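Local structure of uncharacterized protein aq_328 (Aquifex aeolicus, 1R4V) at residues Glu68-Leu81 / Val119-Tyr131. The protein is of unknown function but adopts an ancestral histone fold and may take part in protein heterodimerization. Residues are numbered along the deposited sequence; the frame is centred on the assembly and turned at random.
Sequences EQRARWNGRDFIAL and VEMNVGEDLKSEY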
# COMPACT_ATOMS: atom_id res chain seq x y z
N GLU A 68 -10.67 -10.67 12.34
CA GLU A 68 -11.51 -10.73 13.54
C GLU A 68 -11.58 -12.12 14.12
O GLU A 68 -11.52 -12.27 15.34
CB GLU A 68 -12.91 -10.18 13.24
CG GLU A 68 -12.89 -8.69 12.99
CD GLU A 68 -14.27 -8.12 12.71
OE1 GLU A 68 -14.65 -7.11 13.33
OE2 GLU A 68 -15.00 -8.64 11.84
N GLN A 69 -11.69 -13.15 13.27
CA GLN A 69 -11.72 -14.51 13.75
C GLN A 69 -10.44 -14.90 14.44
O GLN A 69 -10.49 -15.52 15.51
CB GLN A 69 -11.98 -15.50 12.62
CG GLN A 69 -12.00 -16.91 13.08
CD GLN A 69 -13.17 -17.22 13.97
OE1 GLN A 69 -14.20 -17.63 13.45
NE2 GLN A 69 -13.00 -17.08 15.29
N ARG A 70 -9.29 -14.57 13.83
CA ARG A 70 -8.00 -14.92 14.40
C ARG A 70 -7.88 -14.21 15.74
O ARG A 70 -7.41 -14.81 16.71
CB ARG A 70 -6.87 -14.55 13.46
CG ARG A 70 -6.91 -15.29 12.14
CD ARG A 70 -5.68 -15.00 11.28
NE ARG A 70 -5.91 -15.49 9.92
CZ ARG A 70 -6.22 -14.74 8.88
NH1 ARG A 70 -6.34 -13.41 8.94
NH2 ARG A 70 -6.43 -15.36 7.75
N ALA A 71 -8.27 -12.94 15.80
CA ALA A 71 -8.20 -12.17 17.06
C ALA A 71 -9.05 -12.84 18.14
O ALA A 71 -8.57 -13.05 19.26
CB ALA A 71 -8.62 -10.77 16.86
N ARG A 72 -10.28 -13.21 17.81
CA ARG A 72 -11.15 -13.89 18.78
C ARG A 72 -10.59 -15.20 19.26
O ARG A 72 -10.69 -15.51 20.45
CB ARG A 72 -12.55 -14.12 18.24
CG ARG A 72 -13.32 -12.84 18.02
CD ARG A 72 -14.80 -13.04 17.79
NE ARG A 72 -15.09 -13.88 16.63
CZ ARG A 72 -15.23 -13.46 15.36
NH1 ARG A 72 -15.49 -14.34 14.40
NH2 ARG A 72 -15.10 -12.17 15.04
N TRP A 73 -9.98 -15.99 18.37
CA TRP A 73 -9.41 -17.28 18.78
C TRP A 73 -8.24 -17.10 19.73
O TRP A 73 -7.93 -18.03 20.49
CB TRP A 73 -8.92 -18.13 17.61
CG TRP A 73 -10.03 -18.80 16.88
CD1 TRP A 73 -11.23 -19.25 17.37
CD2 TRP A 73 -10.02 -19.15 15.50
NE1 TRP A 73 -11.97 -19.83 16.36
CE2 TRP A 73 -11.25 -19.78 15.20
CE3 TRP A 73 -9.09 -18.99 14.47
CZ2 TRP A 73 -11.57 -20.25 13.92
CZ3 TRP A 73 -9.41 -19.47 13.20
CH2 TRP A 73 -10.63 -20.08 12.95
N ASN A 74 -7.61 -15.93 19.66
CA ASN A 74 -6.54 -15.53 20.57
C ASN A 74 -6.99 -14.83 21.85
O ASN A 74 -6.15 -14.43 22.67
CB ASN A 74 -5.50 -14.69 19.81
CG ASN A 74 -4.57 -15.57 18.98
OD1 ASN A 74 -3.62 -16.13 19.52
ND2 ASN A 74 -4.86 -15.72 17.69
N GLY A 75 -8.31 -14.68 22.04
CA GLY A 75 -8.86 -14.13 23.27
C GLY A 75 -8.85 -12.62 23.28
O GLY A 75 -9.12 -12.01 24.31
N ARG A 76 -8.53 -12.04 22.17
CA ARG A 76 -8.35 -10.59 22.02
C ARG A 76 -9.69 -9.93 21.70
O ARG A 76 -10.46 -10.42 20.86
CB ARG A 76 -7.40 -10.30 20.88
CG ARG A 76 -5.94 -10.47 21.25
CD ARG A 76 -5.01 -9.76 20.28
NE ARG A 76 -4.69 -10.58 19.10
CZ ARG A 76 -3.79 -11.56 19.12
NH1 ARG A 76 -3.12 -11.85 20.24
NH2 ARG A 76 -3.48 -12.30 18.05
N ASP A 77 -9.74 -8.64 22.02
CA ASP A 77 -10.84 -7.79 21.64
C ASP A 77 -10.41 -6.67 20.69
O ASP A 77 -11.09 -5.67 20.54
CB ASP A 77 -11.50 -7.24 22.91
CG ASP A 77 -12.94 -6.81 22.67
OD1 ASP A 77 -13.49 -7.09 21.58
OD2 ASP A 77 -13.61 -6.18 23.53
N PHE A 78 -9.27 -6.84 20.03
CA PHE A 78 -8.70 -5.88 19.09
C PHE A 78 -7.93 -6.71 18.05
O PHE A 78 -7.54 -7.84 18.31
CB PHE A 78 -7.74 -4.87 19.76
CG PHE A 78 -6.56 -5.52 20.40
CD1 PHE A 78 -5.40 -5.75 19.66
CD2 PHE A 78 -6.63 -5.94 21.71
CE1 PHE A 78 -4.34 -6.39 20.23
CE2 PHE A 78 -5.55 -6.57 22.28
CZ PHE A 78 -4.41 -6.79 21.55
N ILE A 79 -7.70 -6.14 16.88
CA ILE A 79 -6.88 -6.79 15.87
C ILE A 79 -5.42 -6.42 16.05
O ILE A 79 -5.08 -5.24 16.14
CB ILE A 79 -7.36 -6.36 14.49
CG1 ILE A 79 -8.82 -6.84 14.32
CG2 ILE A 79 -6.44 -6.97 13.40
CD1 ILE A 79 -9.53 -6.04 13.32
N ALA A 80 -4.57 -7.43 16.10
CA ALA A 80 -3.12 -7.32 16.16
C ALA A 80 -2.53 -7.64 14.80
O ALA A 80 -3.18 -8.23 13.93
CB ALA A 80 -2.55 -8.28 17.16
N LEU A 81 -1.27 -7.27 14.63
CA LEU A 81 -0.53 -7.58 13.40
C LEU A 81 -0.56 -9.07 13.07
O LEU A 81 -0.74 -9.42 11.89
CB LEU A 81 0.93 -7.10 13.50
CG LEU A 81 1.84 -7.33 12.29
CD1 LEU A 81 1.30 -6.56 11.12
CD2 LEU A 81 3.27 -6.89 12.57
N VAL A 119 -13.75 -3.91 9.31
CA VAL A 119 -13.94 -4.74 10.50
C VAL A 119 -14.76 -3.90 11.45
O VAL A 119 -14.79 -2.67 11.33
CB VAL A 119 -12.62 -5.16 11.17
CG1 VAL A 119 -11.86 -6.11 10.27
CG2 VAL A 119 -11.74 -3.96 11.53
N GLU A 120 -15.43 -4.56 12.38
CA GLU A 120 -16.13 -3.86 13.47
C GLU A 120 -15.24 -3.73 14.70
O GLU A 120 -15.35 -2.77 15.47
CB GLU A 120 -17.45 -4.55 13.79
CG GLU A 120 -18.51 -4.31 12.71
CD GLU A 120 -18.78 -2.82 12.49
OE1 GLU A 120 -18.87 -2.09 13.50
OE2 GLU A 120 -18.90 -2.37 11.32
N MSE A 121 -14.33 -4.67 14.90
CA MSE A 121 -13.46 -4.62 16.06
C MSE A 121 -12.43 -3.50 16.02
O MSE A 121 -12.01 -3.06 14.97
CB MSE A 121 -12.68 -5.92 16.23
CG MSE A 121 -13.53 -7.11 16.55
SE MSE A 121 -12.43 -8.76 16.73
CE MSE A 121 -10.94 -8.00 17.25
N ASN A 122 -12.01 -3.12 17.22
CA ASN A 122 -10.92 -2.20 17.48
C ASN A 122 -9.65 -2.70 16.81
O ASN A 122 -9.41 -3.90 16.81
CB ASN A 122 -10.66 -2.14 18.99
CG ASN A 122 -9.64 -1.07 19.35
OD1 ASN A 122 -9.66 0.01 18.76
ND2 ASN A 122 -8.76 -1.36 20.30
N VAL A 123 -8.88 -1.80 16.20
CA VAL A 123 -7.57 -2.15 15.69
C VAL A 123 -6.61 -1.71 16.78
O VAL A 123 -6.63 -0.57 17.22
CB VAL A 123 -7.23 -1.51 14.33
CG1 VAL A 123 -5.81 -1.90 13.93
CG2 VAL A 123 -8.23 -1.92 13.28
N GLY A 124 -5.76 -2.61 17.25
CA GLY A 124 -4.85 -2.25 18.32
C GLY A 124 -3.91 -1.12 17.95
O GLY A 124 -3.48 -1.01 16.80
N GLU A 125 -3.55 -0.28 18.92
CA GLU A 125 -2.66 0.83 18.61
C GLU A 125 -1.27 0.39 18.12
O GLU A 125 -0.68 1.07 17.27
CB GLU A 125 -2.57 1.81 19.79
CG GLU A 125 -3.77 2.76 19.87
CD GLU A 125 -3.91 3.71 18.68
OE1 GLU A 125 -2.91 4.35 18.24
OE2 GLU A 125 -5.04 3.83 18.16
N ASP A 126 -0.75 -0.73 18.61
CA ASP A 126 0.55 -1.20 18.13
C ASP A 126 0.46 -1.60 16.65
O ASP A 126 1.40 -1.39 15.89
CB ASP A 126 1.09 -2.33 18.98
CG ASP A 126 1.57 -1.87 20.36
OD1 ASP A 126 1.71 -0.66 20.66
OD2 ASP A 126 1.86 -2.72 21.24
N LEU A 127 -0.66 -2.16 16.21
CA LEU A 127 -0.84 -2.44 14.80
C LEU A 127 -0.95 -1.11 14.02
O LEU A 127 -0.34 -0.94 12.96
CB LEU A 127 -2.06 -3.32 14.56
CG LEU A 127 -2.49 -3.50 13.10
CD1 LEU A 127 -1.36 -3.93 12.17
CD2 LEU A 127 -3.59 -4.52 13.02
N LYS A 128 -1.75 -0.17 14.52
CA LYS A 128 -1.91 1.14 13.88
C LYS A 128 -0.56 1.77 13.61
O LYS A 128 -0.33 2.34 12.54
CB LYS A 128 -2.79 2.06 14.71
CG LYS A 128 -4.27 1.94 14.39
CD LYS A 128 -4.65 2.90 13.24
CE LYS A 128 -4.80 4.35 13.70
NZ LYS A 128 -4.43 5.36 12.63
N SER A 129 0.34 1.65 14.57
CA SER A 129 1.72 2.12 14.43
C SER A 129 2.50 1.45 13.32
O SER A 129 3.50 2.00 12.88
CB SER A 129 2.49 1.91 15.73
OG SER A 129 1.92 2.74 16.73
N GLU A 130 2.09 0.27 12.86
CA GLU A 130 2.75 -0.42 11.74
C GLU A 130 2.16 -0.09 10.38
O GLU A 130 2.65 -0.63 9.40
CB GLU A 130 2.65 -1.95 11.90
CG GLU A 130 3.61 -2.54 12.92
CD GLU A 130 5.07 -2.22 12.61
OE1 GLU A 130 5.53 -2.47 11.47
OE2 GLU A 130 5.77 -1.70 13.53
N TYR A 131 1.12 0.72 10.30
CA TYR A 131 0.45 0.98 9.04
C TYR A 131 1.38 1.60 8.02
O TYR A 131 1.22 1.38 6.82
CB TYR A 131 -0.74 1.91 9.25
CG TYR A 131 -2.04 1.29 9.68
CD1 TYR A 131 -2.14 -0.04 10.10
CD2 TYR A 131 -3.19 2.06 9.66
CE1 TYR A 131 -3.37 -0.58 10.50
CE2 TYR A 131 -4.42 1.53 10.03
CZ TYR A 131 -4.51 0.22 10.44
OH TYR A 131 -5.74 -0.23 10.81
O HOH W 1 -9.99 -3.32 22.33
O HOH W 2 -13.28 -4.58 19.54
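Glu68 OE1, on helix 67-73, accepts hydrogen bonds from two successive backbone amides of the loop ahead of strand 122-123. Met121 N lies 2.9 Å from Glu68 OE1, nearly in line with the C-O bond, whereas Glu120 N approaches the same oxygen from above the carboxylate plane in a more bent bond (138°). The glutamate chain, extended beyond CG (chi2 -179°), slides antiparallel past selenomethionine Met121, whose SE sits 3.8 Å from Glu68 CG. Met121 turns at chi3 (28°) to set its methyl CE against Ala71 CB, at 3.6 Å, and against the backbone of Asp77 and Phe78. Ile79 fills the centre: its CD1 meets Val119 CG2 tip to tip at 3.5 Å, and its CG2 lies across Leu127 CD2. Leu81 and Leu127 continue this apolar seam, crossing at about a right angle.

The backbones add a short parallel pairing of Ile79 with Val123, consistent with the L1-L2 loop pairing of histone dimers but made here within one chain. Ile79 N donates to Asn122 O (2.8 Å) in the carbonyl plane, and Ile79 O receives Gly124 N, the N-cap residue of helix 125-128. Two waters join Asp77 O to Asn122, one at its backbone N and the other at ND2. A Schellman motif at Gly75 ends helix 67-73.

With an alanine in place of Glu68, the amides of Glu120 and Met121 would probably lose their shared acceptor, and the selenomethionine one flank of its packing. One carboxylate oxygen serving two amides, together with two backbone bonds at Ile79, probably fixes the loop against the helix.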